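Local coordinates for putative surface-anchored fimbrial subunit (Corynebacterium diphtheriae, PDB 3HR6), which forms the shaft of the SpaA pilus as its major pilin, a chain of tandem Ig-like modules, and binds a calcium ion, at residues Ile7-Leu12 with Val135-Lys140; Tyr99-Glu104 with Phe117-Pro122. All blocks are in the same frame, centred on the assembly; numbering follows the deposited sequence.

Contact 1 of 2, residues Ile7-Leu12 with Val135-Lys140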
loop_
_atom_site.group_PDB
_atom_site.type_symbol
_atom_site.label_atom_id
_atom_site.label_comp_id
_atom_site.label_asym_id
_atom_site.label_seq_id
_atom_site.Cartn_x
_atom_site.Cartn_y
_atom_site.Cartn_z
ATOM N N ILE A 7 14.273 -31.026 13.590
ATOM C CA ILE A 7 13.315 -30.100 14.194
ATOM C C ILE A 7 12.296 -29.709 13.144
ATOM O O ILE A 7 12.636 -29.131 12.111
ATOM C CB ILE A 7 14.004 -28.874 14.822
ATOM C CG1 ILE A 7 14.938 -29.320 15.951
ATOM C CG2 ILE A 7 12.952 -27.904 15.390
ATOM C CD1 ILE A 7 16.042 -28.350 16.245
ATOM N N ALA A 8 11.031 -30.025 13.428
ATOM C CA ALA A 8 9.908 -29.654 12.590
ATOM C C ALA A 8 9.243 -28.446 13.242
ATOM O O ALA A 8 8.668 -28.570 14.352
ATOM C CB ALA A 8 8.946 -30.814 12.513
ATOM N N VAL A 9 9.332 -27.294 12.582
ATOM C CA VAL A 9 8.706 -26.072 13.074
ATOM C C VAL A 9 7.333 -25.914 12.428
ATOM O O VAL A 9 7.223 -25.760 11.221
ATOM C CB VAL A 9 9.546 -24.803 12.766
ATOM C CG1 VAL A 9 8.896 -23.593 13.389
ATOM C CG2 VAL A 9 10.982 -24.949 13.255
ATOM N N HIS A 10 6.307 -25.863 13.275
ATOM C CA HIS A 10 4.944 -25.569 12.855
ATOM C C HIS A 10 4.543 -24.166 13.310
ATOM O O HIS A 10 4.447 -23.889 14.501
ATOM C CB HIS A 10 3.996 -26.600 13.466
ATOM C CG HIS A 10 4.370 -28.020 13.196
ATOM N ND1 HIS A 10 4.120 -28.638 11.989
ATOM C CD2 HIS A 10 5.003 -28.936 13.963
ATOM C CE1 HIS A 10 4.552 -29.885 12.042
ATOM N NE2 HIS A 10 5.096 -30.090 13.226
ATOM N N ALA A 11 4.248 -23.289 12.363
ATOM C CA ALA A 11 3.967 -21.918 12.654
ATOM C C ALA A 11 2.485 -21.767 12.882
ATOM O O ALA A 11 1.705 -21.872 11.952
ATOM C CB ALA A 11 4.414 -21.051 11.477
ATOM N N LEU A 12 2.094 -21.559 14.133
ATOM C CA LEU A 12 0.684 -21.457 14.500
ATOM C C LEU A 12 0.226 -20.015 14.573
ATOM O O LEU A 12 0.917 -19.162 15.161
ATOM C CB LEU A 12 0.494 -22.102 15.872
ATOM C CG LEU A 12 0.232 -23.598 15.821
ATOM C CD1 LEU A 12 1.069 -24.369 14.814
ATOM C CD2 LEU A 12 0.243 -24.190 17.234
ATOM N N VAL A 135 11.876 -33.964 16.482
ATOM C CA VAL A 135 11.235 -33.043 17.398
ATOM C C VAL A 135 10.291 -32.115 16.633
ATOM O O VAL A 135 10.539 -31.794 15.460
ATOM C CB VAL A 135 12.299 -32.263 18.189
ATOM C CG1 VAL A 135 11.675 -31.136 19.036
ATOM C CG2 VAL A 135 13.078 -33.260 19.069
ATOM N N HIS A 136 9.195 -31.742 17.298
ATOM C CA HIS A 136 8.196 -30.780 16.782
ATOM C C HIS A 136 7.994 -29.620 17.753
ATOM O O HIS A 136 7.869 -29.837 18.978
ATOM C CB HIS A 136 6.863 -31.492 16.587
ATOM C CG HIS A 136 6.906 -32.544 15.534
ATOM N ND1 HIS A 136 6.592 -32.285 14.219
ATOM C CD2 HIS A 136 7.297 -33.837 15.581
ATOM C CE1 HIS A 136 6.743 -33.392 13.509
ATOM N NE2 HIS A 136 7.177 -34.343 14.309
ATOM N N VAL A 137 7.954 -28.407 17.198
ATOM C CA VAL A 137 7.745 -27.188 17.971
ATOM C C VAL A 137 6.717 -26.334 17.261
ATOM O O VAL A 137 6.511 -26.457 16.055
ATOM C CB VAL A 137 9.040 -26.401 18.198
ATOM C CG1 VAL A 137 10.005 -27.268 18.996
ATOM C CG2 VAL A 137 9.654 -25.998 16.878
ATOM N N TYR A 138 6.052 -25.503 18.046
ATOM C CA TYR A 138 4.792 -24.884 17.659
ATOM C C TYR A 138 4.743 -23.392 18.073
ATOM O O TYR A 138 3.846 -22.968 18.803
ATOM C CB TYR A 138 3.636 -25.656 18.314
ATOM C CG TYR A 138 3.556 -27.096 17.884
ATOM C CD1 TYR A 138 2.803 -27.475 16.770
ATOM C CD2 TYR A 138 4.249 -28.074 18.568
ATOM C CE1 TYR A 138 2.747 -28.803 16.363
ATOM C CE2 TYR A 138 4.218 -29.395 18.162
ATOM C CZ TYR A 138 3.467 -29.750 17.057
ATOM O OH TYR A 138 3.439 -31.054 16.654
ATOM N N PRO A 139 5.699 -22.595 17.608
ATOM C CA PRO A 139 5.691 -21.157 17.893
ATOM C C PRO A 139 4.420 -20.466 17.346
ATOM O O PRO A 139 3.948 -20.833 16.267
ATOM C CB PRO A 139 6.941 -20.675 17.169
ATOM C CG PRO A 139 7.061 -21.625 16.018
ATOM C CD PRO A 139 6.757 -22.948 16.640
ATOM N N LYS A 140 3.865 -19.530 18.119
ATOM C CA LYS A 140 2.681 -18.768 17.740
ATOM C C LYS A 140 3.066 -17.412 17.189
ATOM O O LYS A 140 3.972 -16.756 17.685
ATOM C CB LYS A 140 1.764 -18.534 18.954
ATOM C CG LYS A 140 0.791 -19.647 19.259
ATOM C CD LYS A 140 1.393 -21.024 19.465
ATOM C CE LYS A 140 1.693 -21.436 20.913
ATOM N NZ LYS A 140 2.184 -22.876 20.959
#

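Contact 2 of 2, residues Tyr99-Glu104 with Phe117-Pro122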
loop_
_atom_site.group_PDB
_atom_site.type_symbol
_atom_site.label_atom_id
_atom_site.label_comp_id
_atom_site.label_asym_id
_atom_site.label_seq_id
_atom_site.Cartn_x
_atom_site.Cartn_y
_atom_site.Cartn_z
ATOM N N TYR A 99 19.438 -25.954 19.988
ATOM C CA TYR A 99 19.155 -25.084 18.858
ATOM C C TYR A 99 18.337 -23.868 19.236
ATOM O O TYR A 99 17.659 -23.834 20.254
ATOM C CB TYR A 99 18.461 -25.854 17.730
ATOM C CG TYR A 99 19.395 -26.844 17.057
ATOM C CD1 TYR A 99 20.186 -26.461 15.984
ATOM C CD2 TYR A 99 19.494 -28.169 17.507
ATOM C CE1 TYR A 99 21.049 -27.352 15.371
ATOM C CE2 TYR A 99 20.362 -29.077 16.883
ATOM C CZ TYR A 99 21.123 -28.661 15.814
ATOM O OH TYR A 99 22.015 -29.522 15.184
ATOM N N LEU A 100 18.423 -22.852 18.402
ATOM C CA LEU A 100 17.623 -21.659 18.562
ATOM C C LEU A 100 16.868 -21.432 17.255
ATOM O O LEU A 100 17.463 -21.411 16.170
ATOM C CB LEU A 100 18.511 -20.459 18.935
ATOM C CG LEU A 100 17.762 -19.136 19.073
ATOM C CD1 LEU A 100 17.144 -19.023 20.442
ATOM C CD2 LEU A 100 18.722 -17.946 18.775
ATOM N N VAL A 101 15.538 -21.343 17.363
ATOM C CA VAL A 101 14.673 -21.151 16.217
ATOM C C VAL A 101 14.230 -19.693 16.198
ATOM O O VAL A 101 13.640 -19.204 17.171
ATOM C CB VAL A 101 13.423 -22.092 16.276
ATOM C CG1 VAL A 101 12.390 -21.715 15.216
ATOM C CG2 VAL A 101 13.849 -23.560 16.145
ATOM N N VAL A 102 14.500 -19.010 15.099
ATOM C CA VAL A 102 14.175 -17.586 14.979
ATOM C C VAL A 102 13.196 -17.390 13.834
ATOM O O VAL A 102 13.545 -17.575 12.681
ATOM C CB VAL A 102 15.430 -16.709 14.749
ATOM C CG1 VAL A 102 15.043 -15.228 14.561
ATOM C CG2 VAL A 102 16.395 -16.847 15.917
ATOM N N GLN A 103 11.965 -17.005 14.125
ATOM C CA GLN A 103 11.079 -16.575 13.044
ATOM C C GLN A 103 11.563 -15.240 12.486
ATOM O O GLN A 103 11.933 -14.344 13.238
ATOM C CB GLN A 103 9.624 -16.411 13.467
ATOM C CG GLN A 103 8.733 -16.254 12.240
ATOM C CD GLN A 103 7.240 -16.311 12.520
ATOM O OE1 GLN A 103 6.789 -16.474 13.668
ATOM N NE2 GLN A 103 6.447 -16.190 11.449
ATOM N N GLU A 104 11.511 -15.122 11.169
ATOM C CA GLU A 104 12.049 -13.967 10.462
ATOM C C GLU A 104 10.912 -13.107 9.933
ATOM O O GLU A 104 9.760 -13.512 9.885
ATOM C CB GLU A 104 12.881 -14.441 9.305
ATOM C CG GLU A 104 14.056 -15.349 9.704
ATOM C CD GLU A 104 15.240 -14.614 10.312
ATOM O OE1 GLU A 104 15.104 -13.469 10.777
ATOM O OE2 GLU A 104 16.329 -15.216 10.335
ATOM N N PHE A 117 13.342 -18.949 20.332
ATOM C CA PHE A 117 13.190 -19.927 21.378
ATOM C C PHE A 117 14.142 -21.096 21.193
ATOM O O PHE A 117 14.569 -21.399 20.100
ATOM C CB PHE A 117 11.732 -20.406 21.465
ATOM C CG PHE A 117 11.253 -21.179 20.255
ATOM C CD1 PHE A 117 11.287 -22.568 20.244
ATOM C CD2 PHE A 117 10.735 -20.521 19.157
ATOM C CE1 PHE A 117 10.862 -23.285 19.148
ATOM C CE2 PHE A 117 10.315 -21.222 18.049
ATOM C CZ PHE A 117 10.334 -22.606 18.058
ATOM N N LEU A 118 14.468 -21.734 22.305
ATOM C CA LEU A 118 15.431 -22.828 22.336
ATOM C C LEU A 118 14.709 -24.160 22.117
ATOM O O LEU A 118 13.559 -24.340 22.549
ATOM C CB LEU A 118 16.154 -22.852 23.679
ATOM C CG LEU A 118 17.056 -21.664 24.045
ATOM C CD1 LEU A 118 17.409 -21.684 25.540
ATOM C CD2 LEU A 118 18.286 -21.663 23.160
ATOM N N VAL A 119 15.394 -25.069 21.420
ATOM C CA VAL A 119 14.927 -26.447 21.203
ATOM C C VAL A 119 16.127 -27.376 21.301
ATOM O O VAL A 119 17.068 -27.245 20.535
ATOM C CB VAL A 119 14.323 -26.667 19.792
ATOM C CG1 VAL A 119 13.668 -28.004 19.709
ATOM C CG2 VAL A 119 13.301 -25.567 19.441
ATOM N N ALA A 120 16.061 -28.316 22.218
ATOM C CA ALA A 120 17.051 -29.381 22.301
ATOM C C ALA A 120 16.712 -30.480 21.281
ATOM O O ALA A 120 15.542 -30.794 21.052
ATOM C CB ALA A 120 17.103 -29.957 23.720
ATOM N N ALA A 121 17.737 -31.083 20.680
ATOM C CA ALA A 121 17.519 -32.252 19.840
ATOM C C ALA A 121 18.702 -33.176 20.021
ATOM O O ALA A 121 19.842 -32.730 19.951
ATOM C CB ALA A 121 17.315 -31.856 18.370
ATOM N N PRO A 122 18.446 -34.460 20.316
ATOM C CA PRO A 122 17.145 -35.083 20.482
ATOM C C PRO A 122 16.510 -34.711 21.825
ATOM O O PRO A 122 17.128 -34.020 22.628
ATOM C CB PRO A 122 17.484 -36.576 20.421
ATOM C CG PRO A 122 18.842 -36.666 20.946
ATOM C CD PRO A 122 19.544 -35.420 20.546
#

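Contact 1 of 2, residues Ile7-Leu12 with Val135-Lys140
His10 and His136 meet rim to rim, their planes only 10° apart, and a single hydrogen bond joins NE2 of His10 to ND1 of His136 at 2.8 Å; either nitrogen could be the donor. The bond is nearly straight because each ring presents a nitrogen in its own plane. Histidine suits position 10, since both of its ring nitrogens find polar partners: ND1 of His10 is tied to the carbonyl O of Gly87, and the two bonds, at ND1 and NE2, together hold the turn of the ring. His136 offers ND1 at its edge. With chi1 at -54°, the His10 ring lies back beside its own backbone N and alongside Tyr138. These two rings run the same way, nearly parallel but slid so far that they barely overlap, and CD2 of His10 comes to 3.3 Å from CE1 of Tyr138. At the root of the tyrosine side chain, Leu12 CD2 lies 3.9 Å from Tyr138 CB, and the leucine runs beside the bent chain of Lys140. That bend brings NZ of Lys140 to the carbonyl O of Tyr138, 2.7 Å away, within segment 135-140.

Beneath this cluster the first and last strands of the N-terminal pilin domain pair in parallel. Ala8 N bonds to Val135 O, Val137 N to Ala8 O and His10 N to Val137 O; then Pro139, which has no N-H to give, interrupts the ladder on its side, although its carbonyl still accepts Leu12 N at 2.9 Å. On the face that carries Ile7, Val9 and Val137, branched aliphatic side chains turn toward the interior, with the Pro139 ring beside them. Val9 sends CG2 toward Val137 CG2, while its CG1 meets the Pro139 ring about at a right angle, 3.8 Å from CG.

Contact 2 of 2, residues Tyr99-Glu104 with Phe117-Pro122
Tyr99 N gives its hydrogen to Val119 O at 2.8 Å, and Val119 N returns one to Tyr99 O, the reciprocal pair of an antiparallel beta ladder. The ladder joins neighbouring strands in the mixed sheet of the N-terminal pilin domain. Both bonds are skewed: the donor to Tyr99 O stands 35° out of the carbonyl plane, as suits strands that cross with a marked twist. Two residues on, Val101 N reaches Phe117 O almost straight, whereas the return bond from Phe117 N to Val101 O stretches to 3.2 Å.

Between these pairs, Leu100 and Leu118 occupy the non-hydrogen-bonded position, Leu100 CD1 meeting Leu118 CD2 at 4.0 Å on the face away from Val101. Tyr99 is amphipathic in its use: an edge of its ring lies in plane with Val119 O, and its hydroxyl is bonded to Thr95 O and Arg43 NH2.

Phe117 holds CG between its backbone N and carbonyl carbon (chi1 66°), a turn that swings the ring across toward Val101, both side chains pointing the same way. A flat ring suits this place because the branched valine can lie over it. Val101 CB sits above one face, 3.9 Å from the ring centroid in a CH-pi contact, and Val101 CG1 comes to 3.5 Å from Phe117 CE2.

How the contacts relate
From the N terminus, strand 5-13 comes first and pairs in parallel with strand 131-143, more than 120 residues on, so contact 1 closes a long loop that holds most of the N-terminal domain. Within it, strands 97-103 and 117-124, with the short strand 111-112 between them, form contact 2, which closes a much smaller loop nested wholly inside the first. Strand 131-143 comes next and lies beside strand 117-124, so the two contacts share one mixed sheet. Between these neighbours Phe117 CE2 packs on Pro139 CB at 3.5 Å and Val119 CG2 on Val137 CG1; across the interior, Tyr99 CD2 meets Ile7 CD1, tying the terminal strands to the inner antiparallel pair 97-103/117-124.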